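Local coordinates for deoxycytidylate deaminase (Cyanophage S-TIM5, PDB 4P9E), which probably catalyses the zinc-dependent hydrolytic deamination of dCMP to dUMP, at residues S85-P97 / I105-E118. Numbering follows the deposited sequence.
Sequences SIDGSELFCTHSP and IAQAGVKKVYYRNE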
loop_
_atom_site.group_PDB
_atom_site.type_symbol
_atom_site.label_atom_id
_atom_site.label_comp_id
_atom_site.label_asym_id
_atom_site.label_seq_id
_atom_site.Cartn_x
_atom_site.Cartn_y
_atom_site.Cartn_z
ATOM N N SER A 85 -7.543 -1.376 -0.389
ATOM C CA SER A 85 -8.427 -2.415 -0.911
ATOM C C SER A 85 -9.908 -2.026 -0.873
ATOM O O SER A 85 -10.350 -1.310 0.022
ATOM C CB SER A 85 -8.228 -3.724 -0.159
ATOM O OG SER A 85 -9.147 -4.692 -0.614
ATOM N N ILE A 86 -10.672 -2.511 -1.847
ATOM C CA ILE A 86 -12.100 -2.242 -1.889
ATOM C C ILE A 86 -12.866 -3.268 -1.036
ATOM O O ILE A 86 -14.018 -3.051 -0.658
ATOM C CB ILE A 86 -12.625 -2.208 -3.345
ATOM C CG1 ILE A 86 -14.000 -1.536 -3.401
ATOM C CG2 ILE A 86 -12.662 -3.592 -3.954
ATOM C CD1 ILE A 86 -14.596 -1.475 -4.768
ATOM N N ASP A 87 -12.195 -4.374 -0.724
ATOM C CA ASP A 87 -12.773 -5.456 0.057
ATOM C C ASP A 87 -13.188 -4.988 1.453
ATOM O O ASP A 87 -12.392 -4.381 2.163
ATOM C CB ASP A 87 -11.746 -6.573 0.188
ATOM C CG ASP A 87 -12.374 -7.935 0.454
ATOM O OD1 ASP A 87 -13.618 -8.037 0.493
ATOM O OD2 ASP A 87 -11.618 -8.916 0.611
ATOM N N GLY A 88 -14.437 -5.261 1.832
ATOM C CA GLY A 88 -14.950 -4.886 3.137
ATOM C C GLY A 88 -15.486 -3.470 3.226
ATOM O O GLY A 88 -15.958 -3.035 4.267
ATOM N N SER A 89 -15.417 -2.741 2.128
ATOM C CA SER A 89 -15.954 -1.395 2.095
ATOM C C SER A 89 -17.456 -1.415 1.866
ATOM O O SER A 89 -18.055 -2.475 1.658
ATOM C CB SER A 89 -15.308 -0.602 0.969
ATOM O OG SER A 89 -15.752 -1.095 -0.281
ATOM N N GLU A 90 -18.050 -0.228 1.896
ATOM C CA GLU A 90 -19.456 -0.059 1.559
ATOM C C GLU A 90 -19.633 0.952 0.449
ATOM O O GLU A 90 -18.893 1.923 0.347
ATOM C CB GLU A 90 -20.228 0.410 2.768
ATOM C CG GLU A 90 -19.661 -0.141 4.049
ATOM C CD GLU A 90 -20.673 -0.161 5.146
ATOM O OE1 GLU A 90 -20.823 0.867 5.836
ATOM O OE2 GLU A 90 -21.326 -1.206 5.294
ATOM N N LEU A 91 -20.632 0.720 -0.380
ATOM C CA LEU A 91 -20.920 1.608 -1.476
ATOM C C LEU A 91 -22.166 2.451 -1.190
ATOM O O LEU A 91 -23.233 1.898 -0.957
ATOM C CB LEU A 91 -21.163 0.754 -2.701
ATOM C CG LEU A 91 -21.376 1.520 -3.991
ATOM C CD1 LEU A 91 -20.147 2.372 -4.276
ATOM C CD2 LEU A 91 -21.633 0.522 -5.092
ATOM N N PHE A 92 -22.040 3.777 -1.186
ATOM C CA PHE A 92 -23.224 4.639 -1.205
ATOM C C PHE A 92 -23.460 5.130 -2.617
ATOM O O PHE A 92 -22.653 5.856 -3.174
ATOM C CB PHE A 92 -23.085 5.847 -0.292
ATOM C CG PHE A 92 -23.072 5.507 1.151
ATOM C CD1 PHE A 92 -24.197 5.704 1.928
ATOM C CD2 PHE A 92 -21.940 4.977 1.745
ATOM C CE1 PHE A 92 -24.179 5.383 3.266
ATOM C CE2 PHE A 92 -21.935 4.656 3.077
ATOM C CZ PHE A 92 -23.049 4.858 3.833
ATOM N N CYS A 93 -24.576 4.737 -3.203
ATOM C CA CYS A 93 -24.891 5.213 -4.523
ATOM C C CYS A 93 -26.247 5.954 -4.526
ATOM O O CYS A 93 -27.123 5.657 -3.717
ATOM C CB CYS A 93 -24.858 4.034 -5.502
ATOM S SG CYS A 93 -24.734 4.537 -7.246
ATOM N N THR A 94 -26.407 6.943 -5.396
ATOM C CA THR A 94 -27.716 7.568 -5.570
ATOM C C THR A 94 -28.727 6.582 -6.142
ATOM O O THR A 94 -29.907 6.664 -5.851
ATOM C CB THR A 94 -27.672 8.808 -6.490
ATOM O OG1 THR A 94 -27.055 8.473 -7.736
ATOM C CG2 THR A 94 -26.906 9.941 -5.840
ATOM N N HIS A 95 -28.260 5.642 -6.950
ATOM C CA HIS A 95 -29.159 4.684 -7.562
ATOM C C HIS A 95 -28.797 3.246 -7.283
ATOM O O HIS A 95 -27.634 2.926 -7.098
ATOM C CB HIS A 95 -29.225 4.902 -9.062
ATOM C CG HIS A 95 -29.841 6.209 -9.446
ATOM N ND1 HIS A 95 -29.200 7.413 -9.251
ATOM C CD2 HIS A 95 -31.048 6.496 -9.975
ATOM C CE1 HIS A 95 -29.986 8.391 -9.667
ATOM N NE2 HIS A 95 -31.108 7.866 -10.118
ATOM N N SER A 96 -29.825 2.403 -7.217
ATOM C CA SER A 96 -29.688 0.959 -7.291
ATOM C C SER A 96 -28.796 0.649 -8.498
ATOM O O SER A 96 -28.919 1.306 -9.525
ATOM C CB SER A 96 -31.090 0.332 -7.422
ATOM O OG SER A 96 -31.129 -0.820 -8.258
ATOM N N PRO A 97 -27.848 -0.297 -8.361
ATOM C CA PRO A 97 -26.960 -0.590 -9.493
ATOM C C PRO A 97 -27.505 -1.575 -10.524
ATOM O O PRO A 97 -28.291 -2.456 -10.205
ATOM C CB PRO A 97 -25.708 -1.166 -8.823
ATOM C CG PRO A 97 -26.183 -1.693 -7.552
ATOM C CD PRO A 97 -27.294 -0.806 -7.099
ATOM N N ILE A 105 -19.307 -5.341 -8.055
ATOM C CA ILE A 105 -19.459 -4.997 -6.660
ATOM C C ILE A 105 -19.363 -6.252 -5.780
ATOM O O ILE A 105 -18.660 -6.253 -4.767
ATOM C CB ILE A 105 -20.793 -4.267 -6.456
ATOM C CG1 ILE A 105 -20.782 -2.955 -7.231
ATOM C CG2 ILE A 105 -21.075 -4.003 -4.999
ATOM C CD1 ILE A 105 -22.149 -2.362 -7.442
ATOM N N ALA A 106 -20.043 -7.327 -6.171
ATOM C CA ALA A 106 -20.031 -8.548 -5.357
ATOM C C ALA A 106 -18.667 -9.221 -5.365
ATOM O O ALA A 106 -18.156 -9.663 -4.329
ATOM C CB ALA A 106 -21.081 -9.514 -5.829
ATOM N N GLN A 107 -18.085 -9.307 -6.552
ATOM C CA GLN A 107 -16.779 -9.902 -6.713
ATOM C C GLN A 107 -15.688 -9.062 -6.029
ATOM O O GLN A 107 -14.628 -9.576 -5.664
ATOM C CB GLN A 107 -16.483 -10.084 -8.197
ATOM C CG GLN A 107 -15.387 -11.081 -8.494
ATOM C CD GLN A 107 -15.809 -12.522 -8.272
ATOM O OE1 GLN A 107 -16.030 -12.950 -7.143
ATOM N NE2 GLN A 107 -15.907 -13.284 -9.355
ATOM N N ALA A 108 -15.961 -7.774 -5.832
ATOM C CA ALA A 108 -14.997 -6.862 -5.221
ATOM C C ALA A 108 -14.948 -6.974 -3.701
ATOM O O ALA A 108 -14.084 -6.393 -3.054
ATOM C CB ALA A 108 -15.298 -5.432 -5.635
ATOM N N GLY A 109 -15.885 -7.722 -3.139
ATOM C CA GLY A 109 -15.976 -7.875 -1.703
ATOM C C GLY A 109 -16.624 -6.685 -1.030
ATOM O O GLY A 109 -16.395 -6.432 0.155
ATOM N N VAL A 110 -17.407 -5.928 -1.790
ATOM C CA VAL A 110 -18.183 -4.844 -1.212
ATOM C C VAL A 110 -19.171 -5.459 -0.227
ATOM O O VAL A 110 -19.911 -6.371 -0.561
ATOM C CB VAL A 110 -18.877 -4.014 -2.290
ATOM C CG1 VAL A 110 -19.923 -3.095 -1.702
ATOM C CG2 VAL A 110 -17.841 -3.205 -3.051
ATOM N N LYS A 111 -19.133 -4.978 1.005
ATOM C CA LYS A 111 -19.880 -5.563 2.100
ATOM C C LYS A 111 -21.376 -5.262 1.952
ATOM O O LYS A 111 -22.227 -6.148 2.060
ATOM C CB LYS A 111 -19.334 -4.992 3.407
ATOM C CG LYS A 111 -20.026 -5.465 4.659
ATOM C CD LYS A 111 -19.281 -4.983 5.894
ATOM C CE LYS A 111 -19.096 -3.463 5.889
ATOM N NZ LYS A 111 -18.199 -2.976 6.995
ATOM N N LYS A 112 -21.685 -3.998 1.687
ATOM C CA LYS A 112 -23.059 -3.562 1.590
ATOM C C LYS A 112 -23.196 -2.372 0.637
ATOM O O LYS A 112 -22.298 -1.549 0.524
ATOM C CB LYS A 112 -23.567 -3.200 2.987
ATOM C CG LYS A 112 -24.916 -2.526 3.023
ATOM C CD LYS A 112 -25.223 -2.094 4.427
ATOM C CE LYS A 112 -26.696 -1.779 4.626
ATOM N NZ LYS A 112 -26.871 -1.262 5.998
ATOM N N VAL A 113 -24.326 -2.305 -0.052
ATOM C CA VAL A 113 -24.683 -1.151 -0.870
ATOM C C VAL A 113 -25.902 -0.376 -0.301
ATOM O O VAL A 113 -26.955 -0.955 -0.058
ATOM C CB VAL A 113 -24.976 -1.569 -2.342
ATOM C CG1 VAL A 113 -25.402 -0.360 -3.174
ATOM C CG2 VAL A 113 -23.766 -2.259 -2.972
ATOM N N TYR A 114 -25.734 0.926 -0.080
ATOM C CA TYR A 114 -26.829 1.836 0.248
ATOM C C TYR A 114 -27.227 2.616 -1.010
ATOM O O TYR A 114 -26.370 3.211 -1.666
ATOM C CB TYR A 114 -26.396 2.851 1.310
ATOM C CG TYR A 114 -25.975 2.295 2.649
ATOM C CD1 TYR A 114 -26.844 2.296 3.724
ATOM C CD2 TYR A 114 -24.685 1.805 2.854
ATOM C CE1 TYR A 114 -26.452 1.795 4.968
ATOM C CE2 TYR A 114 -24.283 1.299 4.093
ATOM C CZ TYR A 114 -25.170 1.302 5.141
ATOM O OH TYR A 114 -24.785 0.806 6.362
ATOM N N TYR A 115 -28.511 2.617 -1.353
ATOM C CA TYR A 115 -28.999 3.455 -2.461
ATOM C C TYR A 115 -30.176 4.345 -2.083
ATOM O O TYR A 115 -30.941 4.036 -1.159
ATOM C CB TYR A 115 -29.370 2.622 -3.677
ATOM C CG TYR A 115 -30.591 1.764 -3.478
ATOM C CD1 TYR A 115 -31.844 2.209 -3.874
ATOM C CD2 TYR A 115 -30.494 0.498 -2.910
ATOM C CE1 TYR A 115 -32.966 1.430 -3.710
ATOM C CE2 TYR A 115 -31.615 -0.285 -2.730
ATOM C CZ TYR A 115 -32.853 0.184 -3.137
ATOM O OH TYR A 115 -33.985 -0.593 -2.965
ATOM N N ARG A 116 -30.267 5.510 -2.712
ATOM C CA ARG A 116 -31.419 6.377 -2.515
ATOM C C ARG A 116 -32.582 6.082 -3.447
ATOM O O ARG A 116 -33.731 6.131 -3.039
ATOM C CB ARG A 116 -31.031 7.845 -2.631
ATOM C CG ARG A 116 -32.121 8.788 -2.185
ATOM C CD ARG A 116 -31.572 9.901 -1.334
ATOM N NE ARG A 116 -31.649 9.596 0.085
ATOM C CZ ARG A 116 -31.044 10.303 1.027
ATOM N NH1 ARG A 116 -30.317 11.356 0.698
ATOM N NH2 ARG A 116 -31.165 9.958 2.295
ATOM N N ASN A 117 -32.278 5.820 -4.713
ATOM C CA ASN A 117 -33.306 5.665 -5.738
ATOM C C ASN A 117 -33.311 4.314 -6.413
ATOM O O ASN A 117 -32.287 3.846 -6.885
ATOM C CB ASN A 117 -33.141 6.736 -6.808
ATOM C CG ASN A 117 -33.366 8.115 -6.276
ATOM O OD1 ASN A 117 -32.426 8.882 -6.093
ATOM N ND2 ASN A 117 -34.619 8.446 -6.010
ATOM N N GLU A 118 -34.481 3.698 -6.485
ATOM C CA GLU A 118 -34.590 2.414 -7.146
ATOM C C GLU A 118 -34.301 2.577 -8.625
ATOM O O GLU A 118 -34.851 3.455 -9.282
ATOM C CB GLU A 118 -35.991 1.845 -6.958
ATOM C CG GLU A 118 -36.037 0.344 -6.838
ATOM C CD GLU A 118 -37.296 -0.136 -6.162
ATOM O OE1 GLU A 118 -38.168 -0.694 -6.854
ATOM O OE2 GLU A 118 -37.416 0.048 -4.938
#
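Strands 90-93 and 112-115 run parallel, 4.7 Å apart at their axes and 15° from alignment, joined by bonds from Leu91 N to Lys112 O (3.0 Å), Tyr114 N to Leu91 O and Cys93 N to Tyr114 O (2.8 Å). Phe92 and Tyr114 are direct neighbours on one face. In both, CG lies opposite the carbonyl carbon (chi1 near -65°), which swings the rings the same way into an offset stack with centroids 4.4 Å apart and planes at 3°. The other face of Tyr114 is overlain by CE of Lys112, whose ammonium group reaches Glu136. On the opposite side of the sheet, Leu91 and Val113 lie alongside each other, and the Leu91 side chain crosses that of Ile105 of helix 99-107 at about a right angle, CD2 3.8 Å from CD1; the same methyl of Ile105 meets Pro97 CB. Ser96, just past the chain's turn at Thr94, lays CB over a face of the Tyr115 ring as a CH-pi contact, 4.2 Å from its centroid. Helix 99-107 closes in a Schellman motif at Gly109, whose carbonyl accepts from Gly88 N. Strand 90-93, helix 99-107 and strand 112-115 form the beta-alpha-beta crossover of the cytidine deaminase fold, whose connecting segment carries Cys98 and Cys101, ligands of the zinc ion together with His70.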